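Local coordinates for protein CHAD domain (Ricinus communis, PDB 6QV5) that probably binds inorganic polyphosphate, as an all-helical CHAD module built from four-helix bundles, and carries a zinc ion in the crystal, at residues A106-R111 with G273-Q278; L67-K72 with L215-G220; K184-R189 with A291-L296; S89-E94 with R151-L156; A127-I132 with Q255-Q260. One frame throughout, in Å; residues are numbered along the deposited sequence.

Contact 1 of 5, residues A106-R111 with G273-Q278; sequences ASTLPR and GYLLAQ
Thr108 and Leu275 make the apolar part of this contact. The methyl CG2 of Thr108 lies 3.8 Å from CD2 of Leu275, and the two side chains cross at about a right angle, so that single branches meet and the chains do not run alongside each other. Leu275 CG stands beside its backbone N (chi1 -66°), and the side chain sets out toward the 106-111 segment. The same CD2 also comes to 4.2 Å from the carbonyl O of Thr108. CA atoms of this pair are 8.5 Å apart.

The polar groups approach loosely and form no hydrogen bond between the segments. Tyr274 OH is 3.9 Å from Arg111 O, too far for such a bond, and the carbonyl lies oblique to the ring. At the rim the side chains of Arg111 and Gln278 lie near each other.

Within 106-111, Arg111 folds back so that its NE donates to Ser107 O at 3.0 Å. That bond is bent, 137° at the hydrogen, with the acceptor out of the guanidinium plane, but it ties the turn to the preceding helix. Thr108 OG1 is bonded to Val103 O.

The end of helix 82-108 thus meets helix 265-281. Helix 224-260 joins them, with Ala250 touching both Thr108 and Leu275, while Leu109 turns to Leu125 and Val129 of helix 122-145.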
# COMPACT_ATOMS: atom_id res chain seq x y z
N ALA A 106 1.09 17.08 -4.11
CA ALA A 106 -0.07 17.46 -3.29
C ALA A 106 0.16 17.47 -1.77
O ALA A 106 -0.56 18.20 -1.08
CB ALA A 106 -1.25 16.56 -3.63
N SER A 107 1.10 16.66 -1.25
CA SER A 107 1.32 16.56 0.19
C SER A 107 2.71 16.99 0.69
O SER A 107 2.78 17.71 1.69
CB SER A 107 1.00 15.15 0.67
OG SER A 107 1.22 14.98 2.06
N THR A 108 3.79 16.54 0.03
CA THR A 108 5.15 16.81 0.49
C THR A 108 5.67 18.22 0.15
O THR A 108 6.27 18.84 1.02
CB THR A 108 6.12 15.72 0.01
OG1 THR A 108 5.40 14.51 -0.23
CG2 THR A 108 7.21 15.44 1.02
N LEU A 109 5.46 18.72 -1.09
CA LEU A 109 5.91 20.06 -1.47
C LEU A 109 5.09 21.22 -0.86
O LEU A 109 5.71 22.21 -0.48
CB LEU A 109 6.02 20.23 -3.00
CG LEU A 109 7.28 19.68 -3.66
CD1 LEU A 109 7.03 19.40 -5.12
CD2 LEU A 109 8.46 20.63 -3.51
N PRO A 110 3.73 21.15 -0.73
CA PRO A 110 2.98 22.29 -0.16
C PRO A 110 3.31 22.67 1.29
O PRO A 110 3.05 23.82 1.67
CB PRO A 110 1.51 21.88 -0.31
CG PRO A 110 1.52 20.84 -1.37
CD PRO A 110 2.79 20.09 -1.15
N ARG A 111 3.87 21.74 2.10
CA ARG A 111 4.22 22.02 3.50
C ARG A 111 5.56 22.79 3.63
O ARG A 111 5.97 23.11 4.75
CB ARG A 111 4.17 20.76 4.38
CG ARG A 111 5.04 19.58 3.95
CD ARG A 111 4.83 18.35 4.82
NE ARG A 111 3.49 17.77 4.63
CZ ARG A 111 2.96 16.83 5.41
NH1 ARG A 111 3.65 16.35 6.45
NH2 ARG A 111 1.74 16.37 5.17
N GLY A 273 17.09 20.29 0.87
CA GLY A 273 17.65 20.80 2.11
C GLY A 273 16.59 20.93 3.18
O GLY A 273 16.81 20.50 4.32
N TYR A 274 15.42 21.47 2.80
CA TYR A 274 14.24 21.67 3.65
C TYR A 274 13.68 20.33 4.15
O TYR A 274 13.35 20.21 5.32
CB TYR A 274 13.15 22.46 2.90
CG TYR A 274 12.09 23.08 3.80
CD1 TYR A 274 12.14 24.43 4.13
CD2 TYR A 274 11.02 22.32 4.27
CE1 TYR A 274 11.16 25.00 4.94
CE2 TYR A 274 10.04 22.88 5.08
CZ TYR A 274 10.11 24.23 5.41
OH TYR A 274 9.14 24.78 6.21
N LEU A 275 13.58 19.34 3.24
CA LEU A 275 13.04 18.02 3.55
C LEU A 275 13.99 17.16 4.39
O LEU A 275 13.52 16.41 5.24
CB LEU A 275 12.59 17.28 2.28
CG LEU A 275 11.40 17.91 1.54
CD1 LEU A 275 11.38 17.49 0.09
CD2 LEU A 275 10.08 17.59 2.21
N LEU A 276 15.32 17.28 4.16
CA LEU A 276 16.34 16.55 4.92
C LEU A 276 16.34 17.00 6.38
O LEU A 276 16.56 16.18 7.27
CB LEU A 276 17.74 16.75 4.30
CG LEU A 276 18.81 15.75 4.73
CD1 LEU A 276 18.89 14.57 3.77
CD2 LEU A 276 20.16 16.43 4.84
N ALA A 277 16.09 18.31 6.61
CA ALA A 277 16.00 18.90 7.94
C ALA A 277 14.74 18.41 8.65
O ALA A 277 14.80 18.08 9.83
CB ALA A 277 16.02 20.41 7.85
N GLN A 278 13.60 18.31 7.92
CA GLN A 278 12.32 17.83 8.44
C GLN A 278 12.41 16.36 8.90
O GLN A 278 11.70 15.97 9.83
CB GLN A 278 11.20 17.99 7.40
CG GLN A 278 10.65 19.41 7.29
CD GLN A 278 9.46 19.49 6.36
OE1 GLN A 278 9.59 19.32 5.14
NE2 GLN A 278 8.29 19.75 6.91

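Contact 2 of 5, residues L67-K72 with L215-G220; sequences LRSALK and LEFFHG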
# COMPACT_ATOMS: atom_id res chain seq x y z
N LEU A 67 -3.83 -6.90 -2.99
CA LEU A 67 -3.74 -8.14 -3.75
C LEU A 67 -2.42 -8.87 -3.45
O LEU A 67 -2.45 -10.08 -3.20
CB LEU A 67 -3.89 -7.85 -5.26
CG LEU A 67 -3.81 -9.05 -6.22
CD1 LEU A 67 -5.12 -9.83 -6.26
CD2 LEU A 67 -3.43 -8.60 -7.61
N ARG A 68 -1.29 -8.14 -3.46
CA ARG A 68 0.04 -8.70 -3.19
C ARG A 68 0.15 -9.26 -1.76
O ARG A 68 0.71 -10.34 -1.59
CB ARG A 68 1.14 -7.66 -3.46
CG ARG A 68 2.45 -8.30 -3.89
CD ARG A 68 3.66 -7.47 -3.52
NE ARG A 68 3.90 -6.37 -4.46
CZ ARG A 68 4.68 -6.46 -5.54
NH1 ARG A 68 5.30 -7.60 -5.82
NH2 ARG A 68 4.84 -5.41 -6.33
N SER A 69 -0.42 -8.55 -0.76
CA SER A 69 -0.43 -8.99 0.64
C SER A 69 -1.33 -10.21 0.83
O SER A 69 -1.00 -11.09 1.63
CB SER A 69 -0.84 -7.85 1.57
OG SER A 69 -2.17 -7.42 1.33
N ALA A 70 -2.44 -10.29 0.06
CA ALA A 70 -3.37 -11.42 0.08
C ALA A 70 -2.70 -12.67 -0.50
O ALA A 70 -2.89 -13.76 0.03
CB ALA A 70 -4.64 -11.09 -0.70
N LEU A 71 -1.89 -12.50 -1.56
CA LEU A 71 -1.15 -13.61 -2.19
C LEU A 71 -0.01 -14.09 -1.28
O LEU A 71 0.37 -15.26 -1.35
CB LEU A 71 -0.62 -13.21 -3.57
CG LEU A 71 -1.66 -13.04 -4.68
CD1 LEU A 71 -1.18 -12.07 -5.73
CD2 LEU A 71 -2.03 -14.36 -5.31
N LYS A 72 0.53 -13.19 -0.43
CA LYS A 72 1.61 -13.49 0.51
C LYS A 72 1.11 -14.38 1.66
O LYS A 72 1.82 -15.31 2.04
CB LYS A 72 2.23 -12.19 1.05
CG LYS A 72 3.67 -12.37 1.55
CD LYS A 72 4.40 -11.04 1.74
CE LYS A 72 5.06 -10.52 0.48
NZ LYS A 72 6.23 -11.34 0.07
N LEU A 215 -6.91 -8.32 8.53
CA LEU A 215 -8.05 -8.14 9.42
C LEU A 215 -9.28 -7.62 8.67
O LEU A 215 -10.40 -7.91 9.07
CB LEU A 215 -7.67 -7.23 10.60
CG LEU A 215 -8.47 -7.39 11.89
CD1 LEU A 215 -8.32 -8.79 12.49
CD2 LEU A 215 -8.04 -6.36 12.91
N GLU A 216 -9.06 -6.87 7.57
CA GLU A 216 -10.14 -6.36 6.71
C GLU A 216 -10.68 -7.48 5.82
O GLU A 216 -11.87 -7.48 5.51
CB GLU A 216 -9.64 -5.19 5.85
CG GLU A 216 -9.55 -3.86 6.58
CD GLU A 216 -8.91 -2.72 5.81
OE1 GLU A 216 -8.10 -2.98 4.89
OE2 GLU A 216 -9.21 -1.55 6.14
N PHE A 217 -9.80 -8.44 5.43
CA PHE A 217 -10.15 -9.60 4.60
C PHE A 217 -11.05 -10.56 5.38
O PHE A 217 -12.07 -11.00 4.85
CB PHE A 217 -8.89 -10.33 4.10
CG PHE A 217 -7.97 -9.59 3.16
CD1 PHE A 217 -8.49 -8.71 2.21
CD2 PHE A 217 -6.61 -9.83 3.17
CE1 PHE A 217 -7.64 -8.04 1.33
CE2 PHE A 217 -5.76 -9.15 2.28
CZ PHE A 217 -6.28 -8.27 1.37
N PHE A 218 -10.66 -10.89 6.63
CA PHE A 218 -11.39 -11.79 7.52
C PHE A 218 -12.19 -10.98 8.56
O PHE A 218 -12.20 -11.33 9.74
CB PHE A 218 -10.42 -12.78 8.19
CG PHE A 218 -9.59 -13.63 7.25
CD1 PHE A 218 -10.11 -14.81 6.72
CD2 PHE A 218 -8.29 -13.28 6.93
CE1 PHE A 218 -9.34 -15.61 5.87
CE2 PHE A 218 -7.52 -14.08 6.07
CZ PHE A 218 -8.05 -15.24 5.55
N HIS A 219 -12.86 -9.90 8.10
CA HIS A 219 -13.65 -8.96 8.91
C HIS A 219 -14.80 -9.61 9.71
O HIS A 219 -14.90 -9.38 10.92
CB HIS A 219 -14.15 -7.80 8.04
CG HIS A 219 -15.09 -6.86 8.74
ND1 HIS A 219 -16.43 -6.80 8.39
CD2 HIS A 219 -14.86 -5.99 9.75
CE1 HIS A 219 -16.97 -5.90 9.20
NE2 HIS A 219 -16.06 -5.39 10.03
N GLY A 220 -15.65 -10.39 9.03
CA GLY A 220 -16.80 -11.04 9.64
C GLY A 220 -16.52 -12.26 10.51
O GLY A 220 -17.45 -12.89 11.00
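Phe217 presents the far end of its ring to Ala70 and Ser69. Its first side-chain bond points at helix 54-73, and with CG beside the backbone N (chi1 -65°) the ring is carried across until CE2 lies 3.7 Å from Ala70 CB. That methyl sits obliquely to the ring, also 3.9 Å from CZ. Ser69 OG comes instead to the ring edge, near its plane, 4.1 Å from CE2. The hydroxyl is not bonded across the contact: with OG between its own backbone N and carbonyl carbon (chi1 64°), it turns back along its helix and hydrogen-bonds to Arg66 O. This is side-chain packing between two helices of the all-helical CHAD fold, made at the C-terminal end of helix 198-217. Phe217 is the last helical residue, and Phe218 leaves helical backbone angles at once. Helix 26-42 supplies further walls to the Phe217 ring through Ile33 and Cys37, whereas Phe218 packs on Phe174, Ser175 and Met179 of helix 171-192.

Contact 3 of 5, residues K184-R189 with A291-L296; sequences KSLLKR and AGLHAL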
# COMPACT_ATOMS: atom_id res chain seq x y z
N LYS A 184 2.44 -11.45 16.01
CA LYS A 184 3.76 -11.85 16.50
C LYS A 184 4.84 -11.09 15.73
O LYS A 184 5.78 -10.60 16.34
CB LYS A 184 3.93 -13.38 16.35
CG LYS A 184 5.32 -13.94 16.67
CD LYS A 184 5.37 -15.47 16.56
CE LYS A 184 5.41 -16.00 15.15
NZ LYS A 184 5.16 -17.46 15.10
N SER A 185 4.69 -10.99 14.38
CA SER A 185 5.62 -10.29 13.49
C SER A 185 5.62 -8.79 13.74
O SER A 185 6.70 -8.19 13.79
CB SER A 185 5.28 -10.59 12.03
OG SER A 185 6.23 -10.04 11.14
N LEU A 186 4.42 -8.17 13.91
CA LEU A 186 4.25 -6.74 14.17
C LEU A 186 4.92 -6.33 15.49
O LEU A 186 5.71 -5.39 15.50
CB LEU A 186 2.76 -6.34 14.16
CG LEU A 186 2.38 -4.95 14.70
CD1 LEU A 186 2.71 -3.85 13.70
CD2 LEU A 186 0.92 -4.89 15.06
N LEU A 187 4.60 -7.05 16.59
CA LEU A 187 5.14 -6.80 17.93
C LEU A 187 6.66 -6.98 17.99
O LEU A 187 7.33 -6.20 18.66
CB LEU A 187 4.43 -7.68 18.96
CG LEU A 187 3.42 -6.98 19.89
CD1 LEU A 187 2.20 -6.47 19.13
CD2 LEU A 187 2.96 -7.92 20.99
N LYS A 188 7.19 -8.00 17.28
CA LYS A 188 8.63 -8.30 17.22
C LYS A 188 9.37 -7.18 16.50
O LYS A 188 10.41 -6.72 16.99
CB LYS A 188 8.87 -9.64 16.50
CG LYS A 188 10.24 -10.26 16.75
CD LYS A 188 10.70 -11.16 15.60
CE LYS A 188 10.09 -12.54 15.61
NZ LYS A 188 10.53 -13.35 14.44
N ARG A 189 8.84 -6.72 15.35
CA ARG A 189 9.41 -5.64 14.54
C ARG A 189 9.33 -4.28 15.24
O ARG A 189 10.23 -3.46 15.06
CB ARG A 189 8.78 -5.59 13.14
CG ARG A 189 9.28 -6.70 12.23
CD ARG A 189 8.44 -6.82 10.98
NE ARG A 189 8.96 -7.85 10.08
CZ ARG A 189 8.64 -7.97 8.79
NH1 ARG A 189 7.78 -7.12 8.24
NH2 ARG A 189 9.16 -8.93 8.06
N ALA A 291 4.16 3.06 22.59
CA ALA A 291 3.07 3.27 23.54
C ALA A 291 1.69 2.96 22.94
O ALA A 291 0.76 2.60 23.66
CB ALA A 291 3.09 4.70 24.07
N GLY A 292 1.58 3.09 21.62
CA GLY A 292 0.35 2.81 20.89
C GLY A 292 0.13 1.33 20.61
O GLY A 292 -1.01 0.90 20.44
N LEU A 293 1.23 0.54 20.58
CA LEU A 293 1.20 -0.90 20.30
C LEU A 293 1.49 -1.81 21.51
O LEU A 293 1.29 -3.02 21.40
CB LEU A 293 2.15 -1.25 19.13
CG LEU A 293 2.04 -0.47 17.81
CD1 LEU A 293 3.28 -0.64 16.98
CD2 LEU A 293 0.83 -0.89 16.99
N HIS A 294 1.97 -1.25 22.64
CA HIS A 294 2.32 -2.03 23.85
C HIS A 294 1.13 -2.74 24.51
O HIS A 294 1.33 -3.77 25.15
CB HIS A 294 3.08 -1.17 24.88
CG HIS A 294 2.20 -0.46 25.87
ND1 HIS A 294 1.51 0.68 25.52
CD2 HIS A 294 1.93 -0.77 27.15
CE1 HIS A 294 0.84 1.04 26.61
NE2 HIS A 294 1.06 0.19 27.61
N ALA A 295 -0.08 -2.18 24.37
CA ALA A 295 -1.31 -2.72 24.97
C ALA A 295 -2.07 -3.69 24.07
O ALA A 295 -2.89 -4.46 24.57
CB ALA A 295 -2.22 -1.57 25.37
N LEU A 296 -1.80 -3.66 22.74
CA LEU A 296 -2.48 -4.49 21.75
C LEU A 296 -2.35 -5.99 21.96
O LEU A 296 -1.25 -6.52 22.14
CB LEU A 296 -2.05 -4.14 20.31
CG LEU A 296 -2.62 -2.86 19.69
CD1 LEU A 296 -2.15 -2.72 18.26
CD2 LEU A 296 -4.15 -2.86 19.69
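Leu186 is the first residue of 184-189 to meet the other segment. Its side chain starts out toward 291-296, and with CG anti to the backbone N (chi1 168°) it brings CD2 to 4.4 Å from CD2 of Leu293. Such a distance marks a light methyl-to-methyl touch. Leu187 follows one residue later and meets the same residue at a different atom: CD1 lies 4.2 Å from the carbonyl O of Leu293. Its chi1 of -106° is well off a staggered value, and its first bond does not itself point at the segment, so it is the end of the side chain that makes the approach. The CA atoms of Leu187 and Leu293 are 7.5 Å apart. Arg189, further on, is engaged elsewhere: its NH1 donates to Arg203 O.

On the opposing side His294 is held locally. Its ND1 donates back to Ala291 O at 2.8 Å, with the acceptor in the imidazole plane but the donor 40° above the carbonyl plane. Ala295 CB sits over the centre of one face of the same ring.

The contact lays the short helix 286-293 and the chain after it against helix 171-192. Helix 224-260 lies beside both, with Leu234 touching Leu186, Thr237 touching Leu293, and Tyr230 and Ala233 touching Leu296. Helix 198-217 adds Thr208 against Leu186.

Contact 4 of 5, residues S89-E94 with R151-L156; sequences SWLGTE and RLMLTL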
# COMPACT_ATOMS: atom_id res chain seq x y z
N SER A 89 4.34 -7.20 -9.88
CA SER A 89 5.46 -6.33 -9.50
C SER A 89 5.63 -5.20 -10.51
O SER A 89 5.92 -4.07 -10.11
CB SER A 89 6.75 -7.14 -9.37
OG SER A 89 6.65 -8.09 -8.33
N TRP A 90 5.41 -5.50 -11.81
CA TRP A 90 5.47 -4.53 -12.91
C TRP A 90 4.32 -3.51 -12.77
O TRP A 90 4.57 -2.31 -12.89
CB TRP A 90 5.43 -5.25 -14.28
CG TRP A 90 5.01 -4.38 -15.43
CD1 TRP A 90 5.77 -3.45 -16.08
CD2 TRP A 90 3.72 -4.36 -16.06
NE1 TRP A 90 5.03 -2.85 -17.07
CE2 TRP A 90 3.77 -3.39 -17.08
CE3 TRP A 90 2.52 -5.07 -15.84
CZ2 TRP A 90 2.67 -3.11 -17.90
CZ3 TRP A 90 1.43 -4.79 -16.65
CH2 TRP A 90 1.51 -3.82 -17.67
N LEU A 91 3.09 -4.00 -12.51
CA LEU A 91 1.89 -3.17 -12.32
C LEU A 91 2.02 -2.27 -11.09
O LEU A 91 1.61 -1.11 -11.13
CB LEU A 91 0.64 -4.07 -12.23
CG LEU A 91 -0.73 -3.40 -12.01
CD1 LEU A 91 -1.10 -2.47 -13.16
CD2 LEU A 91 -1.82 -4.44 -11.81
N GLY A 92 2.61 -2.81 -10.02
CA GLY A 92 2.86 -2.10 -8.77
C GLY A 92 3.87 -0.97 -8.93
O GLY A 92 3.70 0.09 -8.34
N THR A 93 4.90 -1.21 -9.76
CA THR A 93 5.96 -0.24 -10.08
C THR A 93 5.41 0.88 -10.98
O THR A 93 5.74 2.05 -10.75
CB THR A 93 7.18 -0.98 -10.69
OG1 THR A 93 7.63 -1.97 -9.76
CG2 THR A 93 8.34 -0.04 -11.03
N GLU A 94 4.58 0.54 -11.98
CA GLU A 94 3.98 1.50 -12.91
C GLU A 94 3.03 2.47 -12.22
O GLU A 94 3.14 3.68 -12.43
CB GLU A 94 3.30 0.80 -14.11
CG GLU A 94 4.25 0.12 -15.09
CD GLU A 94 5.35 0.99 -15.69
OE1 GLU A 94 5.02 2.02 -16.31
OE2 GLU A 94 6.53 0.62 -15.55
N ARG A 151 -4.14 -9.38 -19.79
CA ARG A 151 -3.80 -10.81 -19.71
C ARG A 151 -3.57 -11.21 -18.26
O ARG A 151 -4.05 -12.26 -17.85
CB ARG A 151 -2.58 -11.16 -20.57
CG ARG A 151 -2.91 -11.31 -22.05
CD ARG A 151 -1.75 -11.86 -22.86
NE ARG A 151 -1.69 -13.32 -22.80
CZ ARG A 151 -0.89 -14.08 -23.55
NH1 ARG A 151 -0.91 -15.40 -23.43
NH2 ARG A 151 -0.07 -13.51 -24.42
N LEU A 152 -2.89 -10.35 -17.47
CA LEU A 152 -2.61 -10.56 -16.05
C LEU A 152 -3.89 -10.70 -15.23
O LEU A 152 -4.01 -11.65 -14.45
CB LEU A 152 -1.70 -9.44 -15.50
CG LEU A 152 -1.60 -9.26 -13.97
CD1 LEU A 152 -0.79 -10.38 -13.33
CD2 LEU A 152 -0.99 -7.92 -13.62
N MET A 153 -4.85 -9.76 -15.40
CA MET A 153 -6.14 -9.74 -14.69
C MET A 153 -6.98 -10.98 -15.01
O MET A 153 -7.65 -11.52 -14.13
CB MET A 153 -6.94 -8.47 -15.02
CG MET A 153 -6.30 -7.19 -14.50
SD MET A 153 -6.34 -7.01 -12.70
CE MET A 153 -4.61 -7.08 -12.34
N LEU A 154 -6.91 -11.43 -16.28
CA LEU A 154 -7.61 -12.61 -16.78
C LEU A 154 -6.98 -13.90 -16.24
O LEU A 154 -7.70 -14.77 -15.76
CB LEU A 154 -7.62 -12.59 -18.32
CG LEU A 154 -8.45 -13.63 -19.05
CD1 LEU A 154 -9.94 -13.32 -18.95
CD2 LEU A 154 -8.04 -13.71 -20.50
N THR A 155 -5.63 -14.00 -16.31
CA THR A 155 -4.88 -15.18 -15.84
C THR A 155 -4.97 -15.32 -14.31
O THR A 155 -5.08 -16.45 -13.82
CB THR A 155 -3.43 -15.18 -16.38
OG1 THR A 155 -3.46 -14.89 -17.78
CG2 THR A 155 -2.72 -16.51 -16.17
N LEU A 156 -4.97 -14.19 -13.56
CA LEU A 156 -5.10 -14.19 -12.10
C LEU A 156 -6.47 -14.72 -11.67
O LEU A 156 -6.55 -15.56 -10.77
CB LEU A 156 -4.87 -12.80 -11.49
CG LEU A 156 -3.47 -12.47 -10.97
CD1 LEU A 156 -3.36 -11.00 -10.63
CD2 LEU A 156 -3.12 -13.31 -9.74
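Leu91 and Leu152, whose CA atoms are 9.4 Å apart, are the closest backbone pair between two segments that are helical throughout. A single methyl does the touching from one side: Leu91 CD2 lies 4.0 Å from Leu152 CD2 and 3.9 Å from Met153 CE. Both leucines hold CG anti to the backbone N (chi1 179° for Leu91), extend toward the opposite helix and cross at a slant. Met153 starts out differently. It does not leave its backbone toward helix 82-108, but bends at chi2 and chi3 swing the terminal methyl round to meet Leu91 at about a right angle.

The threonine hydroxyls bond within their own helices. Thr93 OG1 donates to Ser89 O at 2.7 Å and Thr155 OG1 to Arg151 O at 2.7 Å. Each of those carbonyls also accepts the threonine's own backbone N-H, and at Ser89 O the two donors arrive from opposite faces of the carbonyl plane. Beside Leu91, the Trp90 indole carries Glu94 CG 3.6 Å above one face, toward the rim, and its cation-pi contact with Arg148 links helix 82-108 to helix 147-163.

Leu144 and Tyr149 touch Leu91 as well, while Leu38 and Ile41 of helix 26-42 touch Met153. The leucines lie in an apolar interior, with Met153 closing its margin, as in a helical bundle, the architecture of the CHAD domain.

Contact 5 of 5, residues A127-I132 with Q255-Q260; sequences ALVQKI and QELAQQ
Leu257 meets Leu128, Val129 and Ile132 where two helices of the all-helical CHAD fold cross almost perpendicularly. The axes of the two short segments make an angle of 95° and stay 12.4 Å apart at closest approach, so the backbones do not touch and side chains fill the space between them. Even the nearest CA pair, Val129 with Leu257, is 8.8 Å apart.

The contact is wholly apolar, and one residue supplies all of it from helix 224-260. The first side-chain bond of Leu257 points at the other helix, and CG, anti to the backbone N (chi1 -178°), carries both methyls outward to it. Leu128 has the same first torsion and comes to meet it tip to tip, CD2 to CD2 at 3.9 Å. Val129, lying aside, offers CG2 to Leu257 CD2 at 4.2 Å. Since Leu128 and Ile132 stand one helical turn apart, their side chains project on the same side of helix 122-145 and both touch Leu257.

Trp101 and Leu105 of helix 82-108 back Val129, and Trp101 also touches Ile132; Gln261, Gln263 and Ala264 pack on Leu128. The zinc site of His52 and His138 is near but separate: the side chains of Ile132 and His138 are about 11 Å apart.

Ile132 crosses Leu257 at a slant, bringing its CG1 to 3.8 Å from Leu257 CD1, with its own CD1 4.2 Å from that same methyl.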
# COMPACT_ATOMS: atom_id res chain seq x y z
N ALA A 127 5.70 23.53 -10.95
CA ALA A 127 5.26 23.38 -12.33
C ALA A 127 5.98 22.20 -13.00
O ALA A 127 5.37 21.49 -13.80
CB ALA A 127 5.51 24.66 -13.11
N LEU A 128 7.28 22.01 -12.66
CA LEU A 128 8.11 20.91 -13.18
C LEU A 128 7.66 19.57 -12.59
O LEU A 128 7.55 18.60 -13.33
CB LEU A 128 9.61 21.18 -12.92
CG LEU A 128 10.62 20.14 -13.45
CD1 LEU A 128 10.69 20.14 -14.98
CD2 LEU A 128 12.00 20.41 -12.90
N VAL A 129 7.40 19.53 -11.27
CA VAL A 129 6.93 18.33 -10.56
C VAL A 129 5.55 17.91 -11.10
O VAL A 129 5.33 16.72 -11.33
CB VAL A 129 7.00 18.49 -9.01
CG1 VAL A 129 6.27 17.37 -8.28
CG2 VAL A 129 8.45 18.56 -8.54
N GLN A 130 4.66 18.89 -11.36
CA GLN A 130 3.32 18.68 -11.93
C GLN A 130 3.42 18.09 -13.34
O GLN A 130 2.61 17.24 -13.69
CB GLN A 130 2.52 19.99 -11.95
CG GLN A 130 1.00 19.79 -12.08
CD GLN A 130 0.20 21.07 -12.05
OE1 GLN A 130 0.68 22.15 -11.68
NE2 GLN A 130 -1.06 20.97 -12.44
N LYS A 131 4.42 18.54 -14.12
CA LYS A 131 4.70 18.06 -15.48
C LYS A 131 5.14 16.59 -15.43
O LYS A 131 4.67 15.81 -16.26
CB LYS A 131 5.78 18.94 -16.15
CG LYS A 131 6.00 18.68 -17.63
CD LYS A 131 7.18 19.47 -18.17
CE LYS A 131 7.49 19.14 -19.61
NZ LYS A 131 8.64 19.93 -20.13
N ILE A 132 6.00 16.22 -14.46
CA ILE A 132 6.48 14.85 -14.28
C ILE A 132 5.34 13.94 -13.82
O ILE A 132 5.16 12.87 -14.39
CB ILE A 132 7.75 14.75 -13.36
CG1 ILE A 132 8.90 15.70 -13.81
CG2 ILE A 132 8.25 13.30 -13.21
CD1 ILE A 132 9.52 15.49 -15.25
N GLN A 255 16.36 14.31 -6.12
CA GLN A 255 17.76 14.07 -6.47
C GLN A 255 17.87 13.46 -7.88
O GLN A 255 18.77 13.82 -8.64
CB GLN A 255 18.46 13.20 -5.40
CG GLN A 255 19.94 12.86 -5.66
CD GLN A 255 20.84 14.07 -5.83
OE1 GLN A 255 21.16 14.78 -4.87
NE2 GLN A 255 21.27 14.31 -7.06
N GLU A 256 16.91 12.57 -8.24
CA GLU A 256 16.80 11.95 -9.56
C GLU A 256 16.41 13.00 -10.60
O GLU A 256 16.91 12.98 -11.72
CB GLU A 256 15.76 10.82 -9.54
CG GLU A 256 16.27 9.51 -8.96
CD GLU A 256 15.22 8.44 -8.73
OE1 GLU A 256 14.35 8.24 -9.62
OE2 GLU A 256 15.27 7.78 -7.67
N LEU A 257 15.51 13.94 -10.21
CA LEU A 257 15.04 15.05 -11.04
C LEU A 257 16.17 16.07 -11.28
O LEU A 257 16.22 16.66 -12.36
CB LEU A 257 13.81 15.73 -10.38
CG LEU A 257 13.12 16.88 -11.12
CD1 LEU A 257 12.33 16.39 -12.32
CD2 LEU A 257 12.21 17.66 -10.20
N ALA A 258 17.08 16.24 -10.30
CA ALA A 258 18.23 17.15 -10.39
C ALA A 258 19.23 16.69 -11.45
O ALA A 258 19.79 17.53 -12.16
CB ALA A 258 18.91 17.26 -9.03
N GLN A 259 19.44 15.36 -11.56
CA GLN A 259 20.36 14.75 -12.53
C GLN A 259 19.82 14.83 -13.95
O GLN A 259 20.58 15.10 -14.88
CB GLN A 259 20.67 13.29 -12.15
CG GLN A 259 21.52 13.12 -10.88
CD GLN A 259 22.96 13.58 -11.02
OE1 GLN A 259 23.45 14.39 -10.22
NE2 GLN A 259 23.67 13.09 -12.03
N GLN A 260 18.50 14.60 -14.13
CA GLN A 260 17.84 14.65 -15.44
C GLN A 260 17.55 16.08 -15.91
O GLN A 260 17.66 16.36 -17.10
CB GLN A 260 16.56 13.79 -15.46
CG GLN A 260 16.79 12.29 -15.27
CD GLN A 260 17.62 11.66 -16.36
OE1 GLN A 260 17.21 11.57 -17.52
NE2 GLN A 260 18.82 11.21 -16.00

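Contacts 2, 3 and 4 are made mainly by buried residues, whereas contacts 1 and 5 are partly buried. Contact 2 lies nearest the chain centre and contact 5 farthest, while the buried contact 3 is about as far out as contact 1. No hydrogen bond spans any of the five. Contacts 4 and 5 rest on apolar side-chain carbons, contact 2 packs an aromatic ring on a methyl, and contact 1 has a tyrosine only loosely near a carbonyl. Helix 82-108 serves contacts 1 and 4. Contacts 1 and 5 touch directly, Leu109 CD1 lying 3.8 Å from Val129 CG2. A probable hydrogen bond from Arg68 NH1 to Ser89 OG joins contacts 2 and 4, while contact 3 touches none of the others.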